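PDB 1R2J: protein FkbI from Streptomyces hygroscopicus, which binds FAD and probably acts as an acyl-ACP dehydrogenase in making the methoxymalonyl extender unit of the polyketide immunosuppressant FK520. Local coordinates for residues E3-L11 with L29-L38; M75-W83 with L106-R114. One frame throughout, in Å; residues are numbered along the deposited sequence.

Contact 1: residues E3-L11 with L29-L38; sequences ERDALLTDL and LLVRLGADGL
Leucine side chains do most of the joining between residues 3-11 and 29-38. At one end Leu11 faces Leu29 and Leu33: its CG lies 3.7 Å from Leu29 CD1, while its CD2 presses to 3.4 Å from Leu33 CD1, closer than carbons usually pack. The Leu11 and Leu33 side chains run antiparallel to one another, and the close pair is formed by one methyl of each. Farther along, Leu8 CD1 meets Leu33 CD2 at 4.2 Å. The other Leu8 methyl and Leu7 CD2 both converge on Leu38 CD1, and Leu38 CD2 rests against Arg4 CG at 4.1 Å.

These helices belong to the N-terminal helical domain of the acyl-CoA dehydrogenase fold. Segments 5-11 and 29-35 run antiparallel at 172°, but their axes come no nearer than 12.8 Å, a separation spanned by side chains, largely leucine methyl groups. Leu71 of helix 69-88 touches both Leu8 and Leu33, so a third helix packs against this pair. A Schellman motif with positive phi at Gly37 ends helix 29-35, after which Leu38 points back toward 3-11.

The charged part of the contact lies on the more exposed side. Arg32 CG stands anti to the backbone N (chi1 -158°), and bends at chi2 and chi3 bring the guanidinium over to Leu7, whose CD2 is 4.0 Å from Arg32 NH1. The same NH1 makes a salt bridge of 2.9 Å to Asp36 OD2, which lies in the guanidinium plane; NH1 comes in on the syn side of the carboxylate but 23° out of its plane. This bond should restrict rotation of the group beside Leu7.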
loop_
_atom_site.group_PDB
_atom_site.type_symbol
_atom_site.label_atom_id
_atom_site.label_comp_id
_atom_site.label_asym_id
_atom_site.label_seq_id
_atom_site.Cartn_x
_atom_site.Cartn_y
_atom_site.Cartn_z
ATOM N N GLU A 3 -10.849 8.788 -18.843
ATOM C CA GLU A 3 -10.609 9.597 -17.613
ATOM C C GLU A 3 -10.306 8.719 -16.407
ATOM O O GLU A 3 -10.824 7.601 -16.299
ATOM C CB GLU A 3 -11.827 10.468 -17.317
ATOM C CG GLU A 3 -11.878 11.712 -18.191
ATOM C CD GLU A 3 -12.067 11.384 -19.655
ATOM O OE1 GLU A 3 -13.130 10.813 -20.008
ATOM O OE2 GLU A 3 -11.146 11.696 -20.448
ATOM N N ARG A 4 -9.466 9.215 -15.504
ATOM C CA ARG A 4 -9.118 8.451 -14.311
ATOM C C ARG A 4 -8.179 9.252 -13.414
ATOM O O ARG A 4 -8.467 9.480 -12.238
ATOM C CB ARG A 4 -8.454 7.131 -14.712
ATOM C CG ARG A 4 -8.233 6.169 -13.559
ATOM C CD ARG A 4 -7.647 4.839 -14.041
ATOM N NE ARG A 4 -8.586 4.077 -14.862
ATOM C CZ ARG A 4 -8.290 3.570 -16.056
ATOM N NH1 ARG A 4 -7.079 3.748 -16.570
ATOM N NH2 ARG A 4 -9.203 2.891 -16.740
ATOM N N ASP A 5 -7.053 9.680 -13.975
ATOM C CA ASP A 5 -6.094 10.459 -13.206
ATOM C C ASP A 5 -6.603 11.882 -13.028
ATOM O O ASP A 5 -6.461 12.462 -11.955
ATOM C CB ASP A 5 -4.734 10.475 -13.903
ATOM C CG ASP A 5 -4.140 9.082 -14.066
ATOM O OD1 ASP A 5 -4.674 8.108 -13.497
ATOM O OD2 ASP A 5 -3.129 8.972 -14.776
ATOM N N ALA A 6 -7.204 12.437 -14.078
ATOM C CA ALA A 6 -7.736 13.795 -14.014
ATOM C C ALA A 6 -8.786 13.861 -12.916
ATOM O O ALA A 6 -8.842 14.822 -12.140
ATOM C CB ALA A 6 -8.349 14.188 -15.353
ATOM N N LEU A 7 -9.613 12.823 -12.849
ATOM C CA LEU A 7 -10.667 12.732 -11.851
ATOM C C LEU A 7 -10.102 12.795 -10.429
ATOM O O LEU A 7 -10.658 13.492 -9.579
ATOM C CB LEU A 7 -11.449 11.423 -12.025
ATOM C CG LEU A 7 -12.461 11.082 -10.925
ATOM C CD1 LEU A 7 -13.635 12.033 -11.010
ATOM C CD2 LEU A 7 -12.942 9.641 -11.082
ATOM N N LEU A 8 -9.008 12.066 -10.189
ATOM C CA LEU A 8 -8.356 11.995 -8.881
ATOM C C LEU A 8 -7.634 13.287 -8.572
ATOM O O LEU A 8 -7.480 13.675 -7.405
ATOM C CB LEU A 8 -7.326 10.866 -8.844
ATOM C CG LEU A 8 -7.876 9.604 -8.192
ATOM C CD1 LEU A 8 -8.206 9.880 -6.718
ATOM C CD2 LEU A 8 -9.099 9.163 -8.953
ATOM N N THR A 9 -7.165 13.953 -9.624
ATOM C CA THR A 9 -6.479 15.216 -9.399
ATOM C C THR A 9 -7.552 16.115 -8.862
ATOM O O THR A 9 -7.273 16.996 -8.041
ATOM C CB THR A 9 -6.031 15.995 -10.653
ATOM O OG1 THR A 9 -7.171 16.455 -11.386
ATOM C CG2 THR A 9 -5.120 15.155 -11.504
ATOM N N ASP A 10 -8.794 16.004 -9.347
ATOM C CA ASP A 10 -9.644 16.974 -8.723
ATOM C C ASP A 10 -10.466 16.625 -7.504
ATOM O O ASP A 10 -10.950 17.496 -6.788
ATOM C CB ASP A 10 -10.425 17.915 -9.694
ATOM C CG ASP A 10 -9.828 18.112 -11.089
ATOM O OD1 ASP A 10 -10.447 17.746 -12.095
ATOM O OD2 ASP A 10 -8.728 18.700 -11.134
ATOM N N LEU A 11 -10.560 15.317 -7.305
ATOM C CA LEU A 11 -11.166 14.687 -6.177
ATOM C C LEU A 11 -10.183 15.208 -5.106
ATOM O O LEU A 11 -10.549 15.995 -4.245
ATOM C CB LEU A 11 -11.124 13.159 -6.301
ATOM C CG LEU A 11 -12.491 12.560 -6.645
ATOM C CD1 LEU A 11 -13.090 13.336 -7.796
ATOM C CD2 LEU A 11 -12.368 11.091 -6.991
ATOM N N LEU A 29 -15.429 9.748 0.185
ATOM C CA LEU A 29 -14.574 9.676 -0.997
ATOM C C LEU A 29 -14.133 8.249 -1.280
ATOM O O LEU A 29 -14.123 7.803 -2.428
ATOM C CB LEU A 29 -13.328 10.549 -0.829
ATOM C CG LEU A 29 -12.370 10.460 -2.029
ATOM C CD1 LEU A 29 -13.025 11.101 -3.243
ATOM C CD2 LEU A 29 -11.053 11.154 -1.713
ATOM N N LEU A 30 -13.769 7.536 -0.221
ATOM C CA LEU A 30 -13.303 6.165 -0.357
ATOM C C LEU A 30 -14.390 5.245 -0.904
ATOM O O LEU A 30 -14.134 4.454 -1.809
ATOM C CB LEU A 30 -12.781 5.661 0.994
ATOM C CG LEU A 30 -11.661 6.522 1.602
ATOM C CD1 LEU A 30 -11.155 5.890 2.901
ATOM C CD2 LEU A 30 -10.509 6.644 0.608
ATOM N N VAL A 31 -15.603 5.352 -0.366
ATOM C CA VAL A 31 -16.709 4.523 -0.838
ATOM C C VAL A 31 -16.997 4.841 -2.304
ATOM O O VAL A 31 -17.283 3.945 -3.099
ATOM C CB VAL A 31 -17.990 4.755 0.014
ATOM C CG1 VAL A 31 -18.288 6.230 0.113
ATOM C CG2 VAL A 31 -19.175 4.027 -0.604
ATOM N N ARG A 32 -16.907 6.123 -2.651
ATOM C CA ARG A 32 -17.145 6.595 -4.011
ATOM C C ARG A 32 -16.136 5.962 -4.976
ATOM O O ARG A 32 -16.505 5.439 -6.032
ATOM C CB ARG A 32 -17.016 8.121 -4.038
ATOM C CG ARG A 32 -17.712 8.823 -5.194
ATOM C CD ARG A 32 -16.857 8.930 -6.436
ATOM N NE ARG A 32 -17.018 10.247 -7.052
ATOM C CZ ARG A 32 -16.803 10.512 -8.340
ATOM N NH1 ARG A 32 -16.420 9.544 -9.167
ATOM N NH2 ARG A 32 -16.972 11.745 -8.801
ATOM N N LEU A 33 -14.859 6.018 -4.613
ATOM C CA LEU A 33 -13.798 5.434 -5.434
ATOM C C LEU A 33 -13.913 3.910 -5.444
ATOM O O LEU A 33 -13.662 3.267 -6.462
ATOM C CB LEU A 33 -12.426 5.835 -4.882
ATOM C CG LEU A 33 -11.835 7.209 -5.215
ATOM C CD1 LEU A 33 -12.888 8.282 -5.136
ATOM C CD2 LEU A 33 -10.701 7.504 -4.238
ATOM N N GLY A 34 -14.280 3.332 -4.301
ATOM C CA GLY A 34 -14.417 1.888 -4.219
ATOM C C GLY A 34 -15.514 1.401 -5.154
ATOM O O GLY A 34 -15.344 0.424 -5.887
ATOM N N ALA A 35 -16.645 2.103 -5.122
ATOM C CA ALA A 35 -17.791 1.770 -5.961
ATOM C C ALA A 35 -17.470 1.990 -7.439
ATOM O O ALA A 35 -18.081 1.367 -8.301
ATOM C CB ALA A 35 -19.003 2.607 -5.549
ATOM N N ASP A 36 -16.517 2.876 -7.733
ATOM C CA ASP A 36 -16.134 3.119 -9.123
ATOM C C ASP A 36 -15.145 2.058 -9.600
ATOM O O ASP A 36 -14.751 2.058 -10.765
ATOM C CB ASP A 36 -15.478 4.493 -9.304
ATOM C CG ASP A 36 -16.455 5.649 -9.136
ATOM O OD1 ASP A 36 -17.655 5.482 -9.443
ATOM O OD2 ASP A 36 -16.006 6.738 -8.711
ATOM N N GLY A 37 -14.733 1.167 -8.701
ATOM C CA GLY A 37 -13.779 0.134 -9.072
ATOM C C GLY A 37 -12.329 0.593 -8.979
ATOM O O GLY A 37 -11.397 -0.180 -9.232
ATOM N N LEU A 38 -12.127 1.861 -8.638
ATOM C CA LEU A 38 -10.777 2.385 -8.506
ATOM C C LEU A 38 -10.311 1.843 -7.157
ATOM O O LEU A 38 -11.129 1.360 -6.382
ATOM C CB LEU A 38 -10.807 3.915 -8.518
ATOM C CG LEU A 38 -11.559 4.526 -9.707
ATOM C CD1 LEU A 38 -11.799 6.007 -9.450
ATOM C CD2 LEU A 38 -10.770 4.310 -10.996
#

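Contact 2: residues M75-W83 with L106-R114; sequences MTSQGMAAW and LAAVGFSER. With FAD (flavin-adenine dinucleotide), chain B.
Phe111 meets two very different partners: Met80 CE lies at the ring edge, 3.8 Å from Phe111 CE2, while the flavin carbonyl oxygen O2 sits over the centre of one face. The height of FAD O2 above the Phe111 ring plane is 3.0 Å. The ring is brought there by a chi1 of 43°, which places CG between the backbone N and the carbonyl carbon. Here, in the acyl-CoA dehydrogenase fold, a helix of the N-terminal domain crosses the edge strand 107-110 of the middle domain at 77°, just where the chain turns to the FAD site.

The strand and the residues after it hold the flavin pyrimidine edge through backbone atoms. FAD N3 donates to Val109 O at 3.0 Å, and O2 is gripped twice, by Phe111 N and by Ser112 N (2.8 Å), all three bonds being nearly straight. A water accepts from Val109 N at 2.8 Å, bonds to Ser77 OG and probably donates to FAD O4, so the helix reaches the cofactor indirectly.

The axes of helix 75-83 and strand 107-110 approach to 6.7 Å, with Ala81 CB touching Ala107 CB at the crossing. Val109 CG2 fits against Ala81 CB at 3.7 Å, and Met80 CE packs against Val109 CB. Where the strand begins, the bent side chain of Gln78 brings OE1 to Ala107 N, a hydrogen bond of 2.7 Å whose donor is tilted 34° from the amide carbonyl plane.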
loop_
_atom_site.group_PDB
_atom_site.type_symbol
_atom_site.label_atom_id
_atom_site.label_comp_id
_atom_site.label_asym_id
_atom_site.label_seq_id
_atom_site.Cartn_x
_atom_site.Cartn_y
_atom_site.Cartn_z
ATOM N N MET A 75 -5.668 2.384 -1.468
ATOM C CA MET A 75 -5.756 1.656 -2.732
ATOM C C MET A 75 -4.934 0.380 -2.632
ATOM O O MET A 75 -5.327 -0.666 -3.153
ATOM C CB MET A 75 -5.193 2.485 -3.889
ATOM C CG MET A 75 -5.938 3.763 -4.187
ATOM S SD MET A 75 -5.173 4.679 -5.554
ATOM C CE MET A 75 -5.186 3.419 -6.867
ATOM N N THR A 76 -3.775 0.471 -1.984
ATOM C CA THR A 76 -2.921 -0.703 -1.845
ATOM C C THR A 76 -3.592 -1.747 -0.949
ATOM O O THR A 76 -3.561 -2.935 -1.255
ATOM C CB THR A 76 -1.490 -0.333 -1.290
ATOM O OG1 THR A 76 -1.566 0.003 0.098
ATOM C CG2 THR A 76 -0.922 0.864 -2.034
ATOM N N SER A 77 -4.210 -1.304 0.144
ATOM C CA SER A 77 -4.888 -2.223 1.054
ATOM C C SER A 77 -6.083 -2.860 0.347
ATOM O O SER A 77 -6.293 -4.072 0.425
ATOM C CB SER A 77 -5.358 -1.481 2.303
ATOM O OG SER A 77 -4.254 -1.000 3.048
ATOM N N GLN A 78 -6.864 -2.029 -0.337
ATOM C CA GLN A 78 -8.021 -2.491 -1.089
ATOM C C GLN A 78 -7.575 -3.526 -2.107
ATOM O O GLN A 78 -8.103 -4.640 -2.158
ATOM C CB GLN A 78 -8.669 -1.332 -1.848
ATOM C CG GLN A 78 -9.839 -0.662 -1.151
ATOM C CD GLN A 78 -10.988 -1.616 -0.882
ATOM O OE1 GLN A 78 -10.979 -2.339 0.106
ATOM N NE2 GLN A 78 -11.979 -1.628 -1.768
ATOM N N GLY A 79 -6.601 -3.134 -2.924
ATOM C CA GLY A 79 -6.089 -4.003 -3.965
ATOM C C GLY A 79 -5.484 -5.289 -3.455
ATOM O O GLY A 79 -5.630 -6.345 -4.082
ATOM N N MET A 80 -4.796 -5.202 -2.321
ATOM C CA MET A 80 -4.160 -6.366 -1.731
ATOM C C MET A 80 -5.217 -7.335 -1.214
ATOM O O MET A 80 -5.082 -8.543 -1.367
ATOM C CB MET A 80 -3.226 -5.948 -0.592
ATOM C CG MET A 80 -2.432 -7.112 0.009
ATOM S SD MET A 80 -0.865 -6.626 0.790
ATOM C CE MET A 80 -1.443 -5.913 2.300
ATOM N N ALA A 81 -6.266 -6.799 -0.601
ATOM C CA ALA A 81 -7.342 -7.634 -0.079
ATOM C C ALA A 81 -8.037 -8.360 -1.223
ATOM O O ALA A 81 -8.293 -9.564 -1.139
ATOM C CB ALA A 81 -8.346 -6.783 0.676
ATOM N N ALA A 82 -8.336 -7.619 -2.291
ATOM C CA ALA A 82 -9.011 -8.172 -3.458
ATOM C C ALA A 82 -8.184 -9.285 -4.083
ATOM O O ALA A 82 -8.709 -10.348 -4.423
ATOM C CB ALA A 82 -9.267 -7.067 -4.488
ATOM N N TRP A 83 -6.889 -9.022 -4.240
ATOM C CA TRP A 83 -5.956 -9.987 -4.812
ATOM C C TRP A 83 -5.880 -11.240 -3.946
ATOM O O TRP A 83 -5.918 -12.359 -4.451
ATOM C CB TRP A 83 -4.563 -9.359 -4.932
ATOM C CG TRP A 83 -3.490 -10.342 -5.269
ATOM C CD1 TRP A 83 -2.481 -10.769 -4.453
ATOM C CD2 TRP A 83 -3.329 -11.039 -6.509
ATOM N NE1 TRP A 83 -1.702 -11.691 -5.112
ATOM C CE2 TRP A 83 -2.199 -11.873 -6.374
ATOM C CE3 TRP A 83 -4.032 -11.040 -7.720
ATOM C CZ2 TRP A 83 -1.753 -12.703 -7.407
ATOM C CZ3 TRP A 83 -3.590 -11.866 -8.747
ATOM C CH2 TRP A 83 -2.459 -12.685 -8.583
ATOM N N LEU A 106 -15.046 -1.325 1.654
ATOM C CA LEU A 106 -13.675 -1.103 2.099
ATOM C C LEU A 106 -13.136 -2.310 2.870
ATOM O O LEU A 106 -13.849 -2.921 3.677
ATOM C CB LEU A 106 -13.609 0.138 2.992
ATOM C CG LEU A 106 -13.883 1.499 2.344
ATOM C CD1 LEU A 106 -15.324 1.548 1.882
ATOM C CD2 LEU A 106 -13.596 2.621 3.323
ATOM N N ALA A 107 -11.878 -2.651 2.613
ATOM C CA ALA A 107 -11.238 -3.766 3.297
ATOM C C ALA A 107 -9.813 -3.404 3.671
ATOM O O ALA A 107 -9.242 -2.452 3.138
ATOM C CB ALA A 107 -11.237 -4.989 2.418
ATOM N N ALA A 108 -9.249 -4.160 4.604
ATOM C CA ALA A 108 -7.881 -3.939 5.047
ATOM C C ALA A 108 -7.281 -5.326 5.184
ATOM O O ALA A 108 -8.010 -6.317 5.226
ATOM C CB ALA A 108 -7.866 -3.210 6.397
ATOM N N VAL A 109 -5.958 -5.403 5.242
ATOM C CA VAL A 109 -5.284 -6.685 5.365
ATOM C C VAL A 109 -4.326 -6.637 6.553
ATOM O O VAL A 109 -3.374 -5.865 6.550
ATOM C CB VAL A 109 -4.481 -6.999 4.089
ATOM C CG1 VAL A 109 -3.986 -8.436 4.124
ATOM C CG2 VAL A 109 -5.340 -6.741 2.861
ATOM N N GLY A 110 -4.579 -7.462 7.562
ATOM C CA GLY A 110 -3.722 -7.475 8.732
ATOM C C GLY A 110 -3.053 -8.814 8.975
ATOM O O GLY A 110 -3.720 -9.831 9.177
ATOM N N PHE A 111 -1.728 -8.819 8.940
ATOM C CA PHE A 111 -0.960 -10.032 9.184
ATOM C C PHE A 111 0.110 -9.754 10.233
ATOM O O PHE A 111 0.496 -10.634 11.004
ATOM C CB PHE A 111 -0.328 -10.545 7.880
ATOM C CG PHE A 111 0.274 -9.463 7.015
ATOM C CD1 PHE A 111 1.566 -9.003 7.241
ATOM C CD2 PHE A 111 -0.463 -8.899 5.977
ATOM C CE1 PHE A 111 2.119 -7.989 6.440
ATOM C CE2 PHE A 111 0.074 -7.889 5.172
ATOM C CZ PHE A 111 1.368 -7.431 5.404
ATOM N N SER A 112 0.570 -8.512 10.274
ATOM C CA SER A 112 1.591 -8.123 11.229
ATOM C C SER A 112 1.101 -8.116 12.681
ATOM O O SER A 112 -0.057 -7.816 12.957
ATOM C CB SER A 112 2.126 -6.742 10.871
ATOM O OG SER A 112 2.993 -6.307 11.900
ATOM N N GLU A 113 1.995 -8.455 13.604
ATOM C CA GLU A 113 1.670 -8.471 15.026
ATOM C C GLU A 113 2.801 -7.825 15.821
ATOM O O GLU A 113 3.900 -7.623 15.302
ATOM C CB GLU A 113 1.438 -9.908 15.512
ATOM C CG GLU A 113 0.309 -10.628 14.778
ATOM C CD GLU A 113 -0.062 -11.967 15.401
ATOM O OE1 GLU A 113 -0.782 -12.747 14.743
ATOM O OE2 GLU A 113 0.360 -12.238 16.546
ATOM N N ARG A 114 2.525 -7.507 17.081
ATOM C CA ARG A 114 3.508 -6.867 17.948
ATOM C C ARG A 114 4.864 -7.578 17.932
ATOM O O ARG A 114 5.910 -6.934 17.879
ATOM C CB ARG A 114 2.973 -6.802 19.385
ATOM C CG ARG A 114 3.359 -5.539 20.138
ATOM C CD ARG A 114 2.696 -4.308 19.526
ATOM N NE ARG A 114 3.008 -3.082 20.260
ATOM C CZ ARG A 114 2.395 -1.917 20.066
ATOM N NH1 ARG A 114 1.431 -1.816 19.164
ATOM N NH2 ARG A 114 2.752 -0.849 20.770
HETATM P PA FAD B . 11.248 -5.320 12.999
HETATM O O1A FAD B . 10.549 -6.087 11.976
HETATM O O2A FAD B . 11.058 -5.158 14.484
HETATM O O5B FAD B . 11.992 -4.063 12.545
HETATM C C5B FAD B . 13.285 -4.497 12.386
HETATM C C4B FAD B . 14.316 -3.542 11.891
HETATM O O4B FAD B . 15.325 -4.613 11.892
HETATM C C3B FAD B . 14.024 -3.245 10.454
HETATM O O3B FAD B . 14.758 -2.127 10.076
HETATM C C2B FAD B . 14.428 -4.442 9.734
HETATM O O2B FAD B . 14.783 -4.364 8.329
HETATM C C1B FAD B . 15.602 -5.022 10.577
HETATM N N9A FAD B . 15.621 -6.447 10.526
HETATM C C8A FAD B . 14.739 -7.420 11.068
HETATM N N7A FAD B . 15.055 -8.656 10.818
HETATM C C5A FAD B . 16.212 -8.568 10.067
HETATM C C6A FAD B . 17.053 -9.524 9.491
HETATM N N6A FAD B . 16.833 -10.842 9.599
HETATM N N1A FAD B . 18.154 -9.081 8.784
HETATM C C2A FAD B . 18.409 -7.758 8.655
HETATM N N3A FAD B . 17.634 -6.726 9.195
HETATM C C4A FAD B . 16.535 -7.293 9.897
HETATM N N1 FAD B . 1.338 -4.522 8.539
HETATM C C2 FAD B . 0.241 -5.261 8.089
HETATM O O2 FAD B . 0.112 -6.474 8.342
HETATM N N3 FAD B . -0.742 -4.627 7.343
HETATM C C4 FAD B . -0.737 -3.252 6.993
HETATM O O4 FAD B . -1.691 -2.773 6.308
HETATM C C4X FAD B . 0.342 -2.539 7.466
HETATM N N5 FAD B . 0.350 -1.116 7.138
HETATM C C5X FAD B . 1.419 -0.335 7.627
HETATM C C6 FAD B . 1.499 1.061 7.379
HETATM C C7 FAD B . 2.534 1.906 7.882
HETATM C C7M FAD B . 2.534 3.400 7.568
HETATM C C8 FAD B . 3.543 1.310 8.690
HETATM C C8M FAD B . 4.684 2.087 9.321
HETATM C C9 FAD B . 3.523 -0.038 8.942
HETATM C C9A FAD B . 2.494 -0.900 8.411
HETATM N N10 FAD B . 2.425 -2.368 8.667
HETATM C C10 FAD B . 1.369 -3.177 8.228
HETATM C "C1'" FAD B . 3.582 -2.734 9.363
HETATM C "C2'" FAD B . 4.790 -3.157 8.349
HETATM O "O2'" FAD B . 4.405 -4.538 8.094
HETATM C "C3'" FAD B . 5.946 -3.181 9.181
HETATM O "O3'" FAD B . 6.810 -2.082 8.798
HETATM C "C4'" FAD B . 7.021 -4.272 9.413
HETATM O "O4'" FAD B . 6.647 -5.603 9.645
HETATM C "C5'" FAD B . 7.541 -3.640 10.615
HETATM O "O5'" FAD B . 7.960 -4.527 11.606
HETATM P P FAD B . 8.372 -3.832 13.014
HETATM O O1P FAD B . 7.867 -5.119 13.080
HETATM O O2P FAD B . 8.677 -4.029 14.524
HETATM O O3P FAD B . 9.851 -4.504 13.086
HETATM O O HOH W 1 -4.409 -3.125 4.967
#

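From the N terminus, residues 3-11 lead through 17 intervening residues, 10 of them helical, to 29-38, where contact 1 closes the first loop. The chain then passes through helix 54-67 before helix 69-88; from 75-83 a further 22 residues, 15 helical and none in strands, lead to 106-114, where contact 2 closes the second. The two loops are in series, neither nested nor crossing, and their contact centres lie about 19 Å apart. Contact 1 works within the N-terminal helical domain, whereas contact 2 joins that domain to the middle domain and the flavin. They meet directly where Leu30 CB lies 3.9 Å from Leu106 CD2; helix 69-88 supplies one side of contact 2 and, through Leu71, also packs on contact 1.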